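Local coordinates for protein phenolpthiocerol synthesis type-I polyketide synthase ppsA (PDB 7AKC) that probably selects and loads extender units, through its acyltransferase domain, for polyketide assembly of the lipid core of phthiocerols and phenolphthiocerols, at residues 23-29 with 105-111; 94-98 with 289-293; 112-116 with 259-264; 172-178 with 267-272; 241-245 with 273-277. All blocks are in the same frame, centred on the assembly; numbering follows the deposited sequence.

Contact 1: residues 23-29 with 105-111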
# COMPACT_ATOMS: atom_id res chain seq x y z
N THR A 23 2.83 17.14 -8.37
CA THR A 23 3.73 16.04 -8.00
C THR A 23 3.21 15.21 -6.84
O THR A 23 2.95 15.73 -5.76
CB THR A 23 5.12 16.58 -7.66
OG1 THR A 23 5.59 17.28 -8.80
CG2 THR A 23 6.11 15.47 -7.30
N VAL A 24 3.10 13.91 -7.05
CA VAL A 24 2.61 12.99 -6.02
C VAL A 24 3.72 12.10 -5.58
O VAL A 24 4.41 11.54 -6.42
CB VAL A 24 1.47 12.10 -6.54
CG1 VAL A 24 0.86 11.29 -5.40
CG2 VAL A 24 0.39 12.93 -7.25
N PHE A 25 3.87 11.90 -4.27
CA PHE A 25 4.86 10.96 -3.76
C PHE A 25 4.10 9.73 -3.36
O PHE A 25 3.12 9.83 -2.63
CB PHE A 25 5.65 11.54 -2.57
CG PHE A 25 6.79 12.48 -2.95
CD1 PHE A 25 6.83 13.09 -4.19
CD2 PHE A 25 7.83 12.73 -2.06
CE1 PHE A 25 7.87 13.97 -4.52
CE2 PHE A 25 8.88 13.59 -2.41
CZ PHE A 25 8.90 14.21 -3.64
N VAL A 26 4.53 8.57 -3.84
CA VAL A 26 3.86 7.30 -3.58
C VAL A 26 4.74 6.43 -2.68
O VAL A 26 5.90 6.20 -3.00
CB VAL A 26 3.48 6.58 -4.89
CG1 VAL A 26 2.77 5.26 -4.56
CG2 VAL A 26 2.59 7.47 -5.79
N TYR A 27 4.18 5.96 -1.56
CA TYR A 27 4.90 5.16 -0.58
C TYR A 27 4.40 3.74 -0.63
O TYR A 27 3.24 3.50 -0.30
CB TYR A 27 4.73 5.75 0.82
CG TYR A 27 5.36 7.12 0.88
CD1 TYR A 27 6.71 7.27 1.18
CD2 TYR A 27 4.65 8.26 0.52
CE1 TYR A 27 7.31 8.52 1.19
CE2 TYR A 27 5.26 9.51 0.45
CZ TYR A 27 6.59 9.64 0.81
OH TYR A 27 7.18 10.87 0.79
N SER A 28 5.25 2.80 -1.06
CA SER A 28 4.82 1.41 -1.17
C SER A 28 4.79 0.73 0.21
O SER A 28 5.48 1.20 1.13
CB SER A 28 5.73 0.65 -2.12
OG SER A 28 7.02 0.45 -1.57
N GLY A 29 4.04 -0.37 0.33
CA GLY A 29 3.91 -1.12 1.57
C GLY A 29 5.09 -2.01 1.91
O GLY A 29 5.64 -1.93 3.01
N PRO A 105 6.34 17.09 -2.66
CA PRO A 105 5.00 16.60 -3.03
C PRO A 105 3.88 17.57 -2.72
O PRO A 105 3.85 18.22 -1.68
CB PRO A 105 4.84 15.33 -2.18
CG PRO A 105 5.66 15.58 -0.98
CD PRO A 105 6.80 16.51 -1.39
N ASP A 106 2.97 17.69 -3.66
CA ASP A 106 1.73 18.42 -3.47
C ASP A 106 0.65 17.48 -2.89
O ASP A 106 -0.38 17.95 -2.40
CB ASP A 106 1.28 18.99 -4.81
CG ASP A 106 2.34 19.89 -5.42
OD1 ASP A 106 2.61 20.97 -4.84
OD2 ASP A 106 2.91 19.51 -6.47
N LEU A 107 0.88 16.17 -2.94
CA LEU A 107 -0.04 15.14 -2.52
C LEU A 107 0.75 13.86 -2.28
O LEU A 107 1.79 13.62 -2.91
CB LEU A 107 -1.04 14.90 -3.66
CG LEU A 107 -2.22 14.01 -3.33
CD1 LEU A 107 -3.42 14.84 -2.93
CD2 LEU A 107 -2.58 13.13 -4.51
N VAL A 108 0.30 13.08 -1.32
CA VAL A 108 0.93 11.78 -1.06
C VAL A 108 -0.10 10.66 -1.13
O VAL A 108 -1.27 10.85 -0.82
CB VAL A 108 1.75 11.76 0.26
CG1 VAL A 108 2.86 12.80 0.24
CG2 VAL A 108 0.85 11.93 1.47
N ILE A 109 0.35 9.45 -1.55
CA ILE A 109 -0.48 8.26 -1.58
C ILE A 109 0.36 7.15 -1.01
O ILE A 109 1.47 6.92 -1.45
CB ILE A 109 -0.97 7.93 -3.01
CG1 ILE A 109 -1.90 9.05 -3.55
CG2 ILE A 109 -1.68 6.59 -3.01
CD1 ILE A 109 -2.34 8.89 -5.01
N GLY A 110 -0.16 6.50 -0.00
CA GLY A 110 0.51 5.37 0.63
C GLY A 110 -0.23 4.10 0.25
O GLY A 110 -1.45 4.04 0.38
N HIS A 111 0.51 3.09 -0.19
CA HIS A 111 0.04 1.77 -0.62
C HIS A 111 0.28 0.79 0.54
O HIS A 111 1.41 0.66 1.03
CB HIS A 111 0.84 1.38 -1.85
CG HIS A 111 0.71 -0.03 -2.32
ND1 HIS A 111 1.44 -1.07 -1.73
CD2 HIS A 111 0.06 -0.52 -3.40
CE1 HIS A 111 1.15 -2.16 -2.43
NE2 HIS A 111 0.31 -1.88 -3.44
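The F25 ring carries P105 over one of its faces: CB of P105 sits 3.8 Å from the centroid of the F25 ring, 22° off the normal, a CH-pi contact, and Y27 OH lies in the plane at the edge of the same ring. The Y27 ring is met at its edge by V108 CG1, 4.1 Å from Y27 CE2, while G29 N approaches the edge of the H111 imidazole. These groups ride on the central strand 23-27 and its parallel neighbour 107-110 in the five-stranded sheet of the acyltransferase's hydrolase-like core. The strand axes are 4.7 Å apart and differ in direction by 18°. Their amides bond in the regular parallel pattern: F25 N gives to L107 O, I109 N to F25 O, and Y27 N to I109 O. Beta-branched V24, V26, V108 and I109 suit such extended backbone. On the face opposite the aromatic rings, V24 CG1 touches both L107 CD2 and I109 CG1 at 4.0 Å, and L107 and I109 pack on helix 270-278. On the other face, the hydroxyl of Y27 is bonded to T95. At the entrance to the pair, D106 ties down the first residue: T23 N reaches the anti lone pair of D106 OD2 at 3.0 Å, and D106 N returns a bond to T23 O. At the far end H111 N donates to Y27 O at 2.8 Å with an N-H...O angle of 179°, and G29 N makes a weak bond of 3.4 Å to H111 ND1.

Contact 2: residues 94-98 with 289-293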
# COMPACT_ATOMS: atom_id res chain seq x y z
N LEU A 94 14.61 9.45 2.05
CA LEU A 94 14.60 9.69 0.60
C LEU A 94 13.68 10.86 0.29
O LEU A 94 14.04 11.68 -0.55
CB LEU A 94 14.16 8.47 -0.21
CG LEU A 94 15.13 7.30 -0.33
CD1 LEU A 94 14.45 6.09 -0.97
CD2 LEU A 94 16.38 7.69 -1.08
N THR A 95 12.55 11.00 1.01
CA THR A 95 11.62 12.12 0.85
C THR A 95 12.35 13.45 1.10
O THR A 95 12.15 14.39 0.34
CB THR A 95 10.44 12.00 1.81
OG1 THR A 95 9.74 10.78 1.55
CG2 THR A 95 9.46 13.17 1.69
N GLU A 96 13.20 13.53 2.14
CA GLU A 96 13.92 14.78 2.42
C GLU A 96 15.05 15.05 1.41
O GLU A 96 15.37 16.21 1.15
CB GLU A 96 14.42 14.83 3.87
CG GLU A 96 13.34 15.29 4.84
CD GLU A 96 13.63 15.07 6.30
OE1 GLU A 96 14.60 15.67 6.83
OE2 GLU A 96 12.88 14.29 6.94
N LEU A 97 15.61 13.98 0.81
CA LEU A 97 16.62 14.11 -0.23
C LEU A 97 15.99 14.75 -1.46
O LEU A 97 16.61 15.63 -2.05
CB LEU A 97 17.22 12.75 -0.60
CG LEU A 97 18.26 12.76 -1.73
CD1 LEU A 97 19.43 13.67 -1.41
CD2 LEU A 97 18.72 11.36 -2.07
N TRP A 98 14.74 14.34 -1.83
CA TRP A 98 14.03 14.91 -2.97
C TRP A 98 13.81 16.41 -2.75
O TRP A 98 14.11 17.20 -3.64
CB TRP A 98 12.67 14.20 -3.20
CG TRP A 98 12.71 12.99 -4.09
CD1 TRP A 98 12.55 11.69 -3.71
CD2 TRP A 98 12.87 12.98 -5.51
NE1 TRP A 98 12.61 10.87 -4.80
CE2 TRP A 98 12.81 11.63 -5.93
CE3 TRP A 98 13.07 13.97 -6.48
CZ2 TRP A 98 12.94 11.26 -7.26
CZ3 TRP A 98 13.19 13.60 -7.80
CH2 TRP A 98 13.12 12.25 -8.18
N ILE A 289 5.93 9.96 -8.20
CA ILE A 289 7.24 9.52 -7.82
C ILE A 289 7.11 8.51 -6.71
O ILE A 289 6.64 8.85 -5.64
CB ILE A 289 8.14 10.71 -7.39
CG1 ILE A 289 8.13 11.83 -8.45
CG2 ILE A 289 9.56 10.22 -7.09
CD1 ILE A 289 8.96 13.10 -8.08
N GLU A 290 7.54 7.29 -6.97
CA GLU A 290 7.54 6.24 -5.95
C GLU A 290 8.78 6.49 -5.09
O GLU A 290 9.87 6.60 -5.64
CB GLU A 290 7.63 4.87 -6.62
CG GLU A 290 7.67 3.74 -5.60
CD GLU A 290 7.71 2.35 -6.19
OE1 GLU A 290 7.12 2.15 -7.28
OE2 GLU A 290 8.34 1.46 -5.58
N ILE A 291 8.61 6.64 -3.77
CA ILE A 291 9.73 6.90 -2.87
C ILE A 291 10.21 5.59 -2.31
O ILE A 291 9.74 5.16 -1.25
CB ILE A 291 9.35 7.92 -1.77
CG1 ILE A 291 8.60 9.15 -2.36
CG2 ILE A 291 10.58 8.36 -0.99
CD1 ILE A 291 9.39 9.91 -3.43
N SER A 292 11.07 4.90 -3.05
CA SER A 292 11.53 3.57 -2.64
C SER A 292 12.96 3.28 -3.12
O SER A 292 13.48 3.98 -3.98
CB SER A 292 10.60 2.52 -3.23
OG SER A 292 10.72 2.52 -4.64
N ALA A 293 13.53 2.17 -2.64
CA ALA A 293 14.87 1.73 -3.05
C ALA A 293 14.86 1.03 -4.43
O ALA A 293 15.93 0.80 -4.97
CB ALA A 293 15.45 0.81 -1.99
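One turn of helix 79-100 lies against the end of strand 287-290 and the loop that follows it; the closest backbones are at L94 and I291, whose CA atoms are 6.6 Å apart. This is the helix-on-sheet packing of an alpha/beta fold, with the helix resting on one face of the parallel sheet, and no hydrogen bond crosses between 94-98 and 289-293. L94 and W98, one turn apart in the helix, both aim at the strand, where I289 and I291 point back at them. The two isoleucines are two residues apart and so lie on the same face, which gives the helix a continuous apolar surface. W98 is laid flat over I289: CG2 of I289 comes within 3.5 Å of W98 CZ2, toward the rim of the ring, and CD1 of I289 stands 4.2 Å from the centroid of the six-membered ring, only 10° off its normal. I291 uses its two ends differently. Its CD1 reaches W98 CD1 at 3.6 Å, whereas CG2, anti to its backbone N, points into the helix and meets L94 CB at 3.7 Å and T95 OG1 at 3.6 Å. The polar atoms in this apolar seam have partners around it: W98 NE1 bonds T319 OG1, and T95 OG1 bonds Q91 O. L94 CD1 ends 3.8 Å from S292 O. Facing away from the helix, buried E290 accepts bonds from the backbone N atoms of L296 and L297, and S292 OG donates to E290 OE2 at 2.8 Å, approaching 40° out of the carboxylate plane.

Contact 3: residues 112-116 with 259-264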
# COMPACT_ATOMS: atom_id res chain seq x y z
N SER A 112 -0.80 0.11 1.00
CA SER A 112 -0.71 -0.87 2.06
C SER A 112 -0.00 -0.30 3.32
O SER A 112 -0.32 0.81 3.75
CB SER A 112 -0.08 -2.17 1.50
OG SER A 112 0.08 -3.18 2.49
N MET A 113 1.00 -0.98 3.87
CA MET A 113 1.75 -0.51 5.02
C MET A 113 2.45 0.85 4.79
O MET A 113 2.79 1.53 5.75
CB MET A 113 2.75 -1.60 5.47
CG MET A 113 2.13 -2.99 5.58
SD MET A 113 1.09 -3.19 7.04
CE MET A 113 -0.60 -2.92 6.31
N GLY A 114 2.56 1.28 3.54
CA GLY A 114 3.15 2.55 3.15
C GLY A 114 2.34 3.77 3.53
O GLY A 114 2.85 4.90 3.47
N GLU A 115 1.04 3.58 3.87
CA GLU A 115 0.17 4.70 4.26
C GLU A 115 0.66 5.34 5.58
O GLU A 115 0.44 6.53 5.79
CB GLU A 115 -1.30 4.26 4.34
CG GLU A 115 -2.23 5.41 4.68
CD GLU A 115 -3.61 5.21 4.08
OE1 GLU A 115 -4.58 5.17 4.86
OE2 GLU A 115 -3.71 5.11 2.84
N VAL A 116 1.39 4.59 6.44
CA VAL A 116 1.96 5.21 7.65
C VAL A 116 2.96 6.30 7.24
O VAL A 116 2.85 7.44 7.71
CB VAL A 116 2.63 4.19 8.61
CG1 VAL A 116 3.42 4.91 9.70
CG2 VAL A 116 1.59 3.29 9.22
N HIS A 259 -8.20 3.96 12.32
CA HIS A 259 -7.70 4.01 10.95
C HIS A 259 -6.61 2.95 10.70
O HIS A 259 -6.69 2.27 9.69
CB HIS A 259 -7.15 5.39 10.59
CG HIS A 259 -6.70 5.46 9.16
ND1 HIS A 259 -7.61 5.62 8.13
CD2 HIS A 259 -5.46 5.33 8.63
CE1 HIS A 259 -6.90 5.59 7.01
NE2 HIS A 259 -5.60 5.43 7.27
N TRP A 260 -5.60 2.82 11.58
CA TRP A 260 -4.53 1.83 11.35
C TRP A 260 -5.00 0.38 11.50
O TRP A 260 -4.60 -0.47 10.69
CB TRP A 260 -3.28 2.15 12.20
CG TRP A 260 -2.77 3.54 11.92
CD1 TRP A 260 -2.76 4.60 12.78
CD2 TRP A 260 -2.35 4.05 10.64
NE1 TRP A 260 -2.34 5.74 12.12
CE2 TRP A 260 -2.08 5.42 10.80
CE3 TRP A 260 -2.22 3.48 9.36
CZ2 TRP A 260 -1.70 6.24 9.74
CZ3 TRP A 260 -1.80 4.28 8.32
CH2 TRP A 260 -1.56 5.64 8.51
N ALA A 261 -5.94 0.12 12.43
CA ALA A 261 -6.54 -1.22 12.57
C ALA A 261 -7.36 -1.56 11.32
O ALA A 261 -7.33 -2.70 10.83
CB ALA A 261 -7.45 -1.26 13.80
N THR A 262 -8.07 -0.56 10.76
CA THR A 262 -8.87 -0.77 9.57
C THR A 262 -8.01 -0.96 8.33
O THR A 262 -8.28 -1.83 7.50
CB THR A 262 -9.86 0.39 9.41
OG1 THR A 262 -10.81 0.34 10.48
CG2 THR A 262 -10.59 0.37 8.06
N ASN A 263 -6.97 -0.12 8.21
CA ASN A 263 -6.05 -0.11 7.07
C ASN A 263 -5.35 -1.46 6.86
O ASN A 263 -5.19 -1.91 5.72
CB ASN A 263 -5.04 1.04 7.20
CG ASN A 263 -3.85 0.91 6.30
OD1 ASN A 263 -2.83 0.30 6.69
ND2 ASN A 263 -3.99 1.37 5.07
N MET A 264 -4.97 -2.10 7.96
CA MET A 264 -4.25 -3.40 7.87
C MET A 264 -5.17 -4.53 7.38
O MET A 264 -4.64 -5.49 6.84
CB MET A 264 -3.64 -3.76 9.23
CG MET A 264 -4.62 -4.26 10.25
SD MET A 264 -3.87 -4.43 11.87
CE MET A 264 -2.38 -5.32 11.45
O HOH W 1 -0.63 1.55 6.43
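A buried carboxylate meets an imidazole almost in the same plane: H259 NE2 donates to E115 OE1 at only 2.6 Å, with the two flat groups 15° apart. The oxygen lies close to the ring plane and is met nearly end-on to its C-O bond, although the N-H...O angle of 141° is bent. E115 reaches across because CG is anti to its backbone N (chi1 -177°) and the chain stays extended beyond it. OE1 is also bonded to the hydroxyls of S243 and T245, and OE2 to T244 N, so a cluster of polar partners compensates for burial and would probably stabilise a negative charge. On the other side of the ring, H259 ND1 is bonded to Y246 OH, which fixes its rotation. W260 fills the space beside this polar group. V116 CG2 lies over one face of the indole, 3.9 Å from the centroid of its six-membered ring, and CD2 of H259 lies over the opposite face, while E115 O comes to the edge, 3.5 Å from W260 CH2. Nearer S112, a water joins the segments by donating to S112 O at 2.8 Å and to N263 OD1; N263 ND2 turns to T245 OG1. The bent chain of M113 brings CE within 4.0 Å of M264 CA. S112, whose OG is bonded to H214 NE2, has a strained backbone with positive phi, and with G110 and G114 it fits the GxSxG nucleophile elbow, the sharp strand-to-helix turn of hydrolase-like acyltransferases.

Contact 4: residues 172-178 with 267-272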
# COMPACT_ATOMS: atom_id res chain seq x y z
N LEU A 172 -9.67 -10.23 -1.77
CA LEU A 172 -9.02 -9.32 -2.68
C LEU A 172 -8.24 -8.37 -1.76
O LEU A 172 -8.81 -7.76 -0.85
CB LEU A 172 -10.09 -8.57 -3.48
CG LEU A 172 -9.57 -7.73 -4.63
CD1 LEU A 172 -10.67 -7.51 -5.72
CD2 LEU A 172 -9.08 -6.39 -4.16
N GLY A 173 -6.93 -8.39 -1.91
CA GLY A 173 -6.03 -7.62 -1.07
C GLY A 173 -5.67 -6.25 -1.63
O GLY A 173 -5.55 -5.29 -0.86
N ILE A 174 -5.35 -6.17 -2.94
CA ILE A 174 -4.93 -4.87 -3.53
C ILE A 174 -5.49 -4.69 -4.92
O ILE A 174 -5.44 -5.61 -5.74
CB ILE A 174 -3.38 -4.73 -3.61
CG1 ILE A 174 -2.69 -5.06 -2.27
CG2 ILE A 174 -2.91 -3.32 -4.14
CD1 ILE A 174 -1.08 -5.05 -2.37
N TYR A 175 -6.09 -3.47 -5.16
CA TYR A 175 -6.56 -3.12 -6.49
C TYR A 175 -5.36 -2.45 -7.16
O TYR A 175 -5.11 -1.26 -6.90
CB TYR A 175 -7.76 -2.15 -6.46
CG TYR A 175 -9.01 -2.71 -5.83
CD1 TYR A 175 -9.24 -2.59 -4.46
CD2 TYR A 175 -10.02 -3.27 -6.61
CE1 TYR A 175 -10.43 -3.02 -3.89
CE2 TYR A 175 -11.21 -3.70 -6.05
CZ TYR A 175 -11.42 -3.56 -4.70
OH TYR A 175 -12.58 -4.04 -4.15
N ASN A 176 -4.53 -3.20 -7.88
CA ASN A 176 -3.33 -2.63 -8.51
C ASN A 176 -3.64 -1.69 -9.64
O ASN A 176 -3.19 -0.56 -9.67
CB ASN A 176 -2.38 -3.73 -8.99
CG ASN A 176 -1.23 -3.93 -8.07
OD1 ASN A 176 -1.30 -3.62 -6.90
ND2 ASN A 176 -0.15 -4.49 -8.58
N SER A 177 -4.41 -2.21 -10.60
CA SER A 177 -4.76 -1.50 -11.80
C SER A 177 -5.94 -2.29 -12.41
O SER A 177 -6.36 -3.33 -11.86
CB SER A 177 -3.54 -1.43 -12.73
OG SER A 177 -3.23 -2.72 -13.24
N PRO A 178 -6.56 -1.79 -13.47
CA PRO A 178 -7.77 -2.44 -13.99
C PRO A 178 -7.64 -3.92 -14.31
O PRO A 178 -8.58 -4.65 -14.08
CB PRO A 178 -8.11 -1.62 -15.24
CG PRO A 178 -7.58 -0.24 -14.87
CD PRO A 178 -6.28 -0.51 -14.17
N PRO A 267 -8.98 -4.07 1.96
CA PRO A 267 -8.23 -4.06 0.70
C PRO A 267 -7.52 -2.70 0.51
O PRO A 267 -7.87 -1.68 1.14
CB PRO A 267 -9.30 -4.20 -0.39
CG PRO A 267 -10.55 -4.45 0.27
CD PRO A 267 -10.43 -4.20 1.74
N VAL A 268 -6.50 -2.70 -0.31
CA VAL A 268 -5.71 -1.47 -0.61
C VAL A 268 -6.28 -0.88 -1.91
O VAL A 268 -6.15 -1.51 -2.98
CB VAL A 268 -4.24 -1.83 -0.83
CG1 VAL A 268 -3.45 -0.58 -1.23
CG2 VAL A 268 -3.65 -2.51 0.42
N HIS A 269 -6.95 0.27 -1.81
CA HIS A 269 -7.64 0.91 -2.95
C HIS A 269 -6.66 1.76 -3.75
O HIS A 269 -6.80 2.97 -3.84
CB HIS A 269 -8.89 1.70 -2.44
CG HIS A 269 -9.88 0.83 -1.72
ND1 HIS A 269 -9.74 0.51 -0.37
CD2 HIS A 269 -10.91 0.11 -2.23
CE1 HIS A 269 -10.73 -0.34 -0.09
NE2 HIS A 269 -11.48 -0.58 -1.17
N PHE A 270 -5.58 1.13 -4.24
CA PHE A 270 -4.49 1.84 -4.90
C PHE A 270 -4.89 2.41 -6.23
O PHE A 270 -4.72 3.61 -6.47
CB PHE A 270 -3.28 0.90 -5.04
CG PHE A 270 -2.06 1.59 -5.58
CD1 PHE A 270 -1.42 2.59 -4.85
CD2 PHE A 270 -1.55 1.25 -6.82
CE1 PHE A 270 -0.30 3.23 -5.35
CE2 PHE A 270 -0.46 1.95 -7.35
CZ PHE A 270 0.17 2.93 -6.61
N GLN A 271 -5.47 1.55 -7.12
CA GLN A 271 -5.94 2.07 -8.41
C GLN A 271 -6.89 3.30 -8.24
O GLN A 271 -6.77 4.30 -8.93
CB GLN A 271 -6.69 0.93 -9.11
CG GLN A 271 -7.38 1.42 -10.38
CD GLN A 271 -8.23 0.35 -10.99
OE1 GLN A 271 -7.97 -0.84 -10.86
NE2 GLN A 271 -9.31 0.77 -11.65
N GLN A 272 -7.82 3.20 -7.30
CA GLN A 272 -8.81 4.24 -7.07
C GLN A 272 -8.15 5.52 -6.60
O GLN A 272 -8.55 6.59 -7.05
CB GLN A 272 -9.86 3.78 -6.02
CG GLN A 272 -10.70 2.54 -6.43
CD GLN A 272 -10.04 1.20 -6.10
OE1 GLN A 272 -8.87 1.10 -5.77
NE2 GLN A 272 -10.84 0.15 -6.14
O HOH W 2 -13.49 -2.36 -1.46
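A single beta bridge, between I174 and V268, joins strand 171-177, at the edge of the antiparallel sheet, to the segment that leads into helix 270-278. V268 N donates to G173 O at 2.8 Å, tilted 30° out of the carbonyl plane, and V268 O accepts from Y175 N at 2.9 Å in a nearly straight bond. One step on, the Y175 carbonyl accepts Q271 N at 2.8 Å, so a strand oxygen takes up an amide in the first turn of the helix. I174 and V268 lie side by side, CG1 of I174 being 3.8 Å from CG2 of V268; both are branched at CB, which suits extended chain. Acyltransferases of this kind combine a hydrolase-like large subdomain with a smaller ferredoxin-like one, and this bridge ties the small sheet to the large part. The strand is irregular here, since G173 and I174 both face V182 in a classic beta bulge. Y175 is gripped on both ring faces: L172 CD2 stands over the centre of one, and over the other comes the amide end of Q272, its plane 86° to the ring. V268 O lies at the ring's edge. H269, at the N-cap position and the centre of an inverse gamma turn, runs alongside Y175 with planes 25° apart, but the centroids are 5.3 Å from each other and the rings barely overlap. Water 2 links their far ends, 2.7 Å from H269 NE2 and a longer 3.3 Å from Y175 OH, while H269 ND1 is bonded to T244 O.

Contact 5: residues 241-245 with 273-277. With NA (sodium ion), chain C.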
# COMPACT_ATOMS: atom_id res chain seq x y z
N ILE A 241 -3.48 14.23 1.06
CA ILE A 241 -3.26 12.80 1.07
C ILE A 241 -4.54 12.11 0.65
O ILE A 241 -5.65 12.54 1.03
CB ILE A 241 -2.80 12.32 2.47
CG1 ILE A 241 -2.64 10.77 2.50
CG2 ILE A 241 -3.71 12.85 3.59
CD1 ILE A 241 -1.77 10.28 3.61
N ILE A 242 -4.39 11.14 -0.24
CA ILE A 242 -5.49 10.28 -0.61
C ILE A 242 -5.22 8.95 0.05
O ILE A 242 -4.17 8.32 -0.19
CB ILE A 242 -5.72 10.12 -2.12
CG1 ILE A 242 -5.83 11.50 -2.80
CG2 ILE A 242 -6.95 9.23 -2.37
CD1 ILE A 242 -6.00 11.43 -4.26
N SER A 243 -6.10 8.55 0.97
CA SER A 243 -5.94 7.24 1.62
C SER A 243 -6.32 6.12 0.66
O SER A 243 -7.23 6.27 -0.14
CB SER A 243 -6.86 7.17 2.83
OG SER A 243 -6.76 5.92 3.50
N THR A 244 -5.66 4.98 0.78
CA THR A 244 -6.02 3.79 0.03
C THR A 244 -6.82 2.81 0.93
O THR A 244 -7.14 1.68 0.52
CB THR A 244 -4.74 3.11 -0.49
OG1 THR A 244 -3.84 2.78 0.60
CG2 THR A 244 -4.03 3.96 -1.59
N THR A 245 -7.17 3.23 2.14
CA THR A 245 -7.87 2.39 3.09
C THR A 245 -9.35 2.13 2.79
O THR A 245 -9.83 0.99 3.02
CB THR A 245 -7.71 2.98 4.49
OG1 THR A 245 -6.31 2.92 4.84
CG2 THR A 245 -8.54 2.24 5.55
N ALA A 273 -7.13 5.43 -5.70
CA ALA A 273 -6.44 6.64 -5.24
C ALA A 273 -5.63 7.28 -6.38
O ALA A 273 -5.68 8.49 -6.57
CB ALA A 273 -5.53 6.32 -4.05
N ILE A 274 -4.88 6.47 -7.15
CA ILE A 274 -4.10 7.00 -8.28
C ILE A 274 -5.05 7.67 -9.31
O ILE A 274 -4.76 8.77 -9.79
CB ILE A 274 -3.33 5.82 -8.95
CG1 ILE A 274 -2.22 5.26 -8.02
CG2 ILE A 274 -2.73 6.22 -10.32
CD1 ILE A 274 -1.07 6.34 -7.66
N ALA A 275 -6.14 7.01 -9.67
CA ALA A 275 -7.11 7.55 -10.63
C ALA A 275 -7.67 8.88 -10.16
O ALA A 275 -7.86 9.81 -10.96
CB ALA A 275 -8.25 6.56 -10.83
N SER A 276 -7.93 9.00 -8.85
CA SER A 276 -8.48 10.26 -8.30
C SER A 276 -7.43 11.35 -8.43
O SER A 276 -7.73 12.49 -8.82
CB SER A 276 -8.85 10.08 -6.84
OG SER A 276 -9.31 11.30 -6.28
N ALA A 277 -6.18 11.04 -8.07
CA ALA A 277 -5.08 12.02 -8.19
C ALA A 277 -4.92 12.46 -9.65
O ALA A 277 -4.85 13.67 -9.94
CB ALA A 277 -3.78 11.39 -7.67
NA NA C . -7.56 14.75 -8.81
O HOH W 3 -6.93 14.53 -6.44
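I242 has CG1 anti to its carbonyl carbon (chi1 -53°) and continues fully extended (chi2 178°), which divides its reach over one turn of helix 270-278: CG2 meets A273 CB at 3.6 Å, and CD1 goes on to A277 CB at 4.1 Å and S276 OG at 3.9 Å. In T244 the hydroxyl sits between backbone N and carbonyl carbon (chi1 57°), bonded to G110 O, which leaves CG2 anti to the carbonyl carbon and against A273 CB at 3.7 Å. The methyl of A273 thus fits between two branched side chains, and the small alanines at 273 and 277 let the helix come close to the strand. Between I242 and T244, S243 opens an ST turn, its OG accepting T245 N at 3.0 Å. The segments exchange no hydrogen bond; the fit is apolar. S276 touches I242 with its side chain but uses its backbone for another task: S276 O binds a sodium ion at 2.3 Å, with water 3 at 2.5 Å and the carbonyl oxygens of S279, A281 and G283. The arrangement is that of a helix packed against the short, weakly bonded edge strand of a parallel alpha/beta sheet, with a sodium site of backbone carbonyls closing its C-terminal end.

Overall arrangement
Contact 1 forms the middle of the parallel sheet, and contacts 2 and 5 lie at its flanks, with centres about 10 Å and 9 Å from its centre: strand 287-290 pairs beside 23-27, and strand 240-242 beside 107-110. Contact 3 follows directly from strand 107-110; it touches contact 5, and the segments of the two alternate along the chain. Contacts 4 and 5 share helix 270-278 and touch where H269 N bonds T244 O; contacts 2 and 4, with centres about 22 Å apart, are the most distant pair. Along the chain, contacts 3, 4 and 5 are nested inside the loop closed by contact 2. S112 of contact 3 touches V268 of contact 4, which places the putative nucleophile elbow beside the link to the antiparallel sheet.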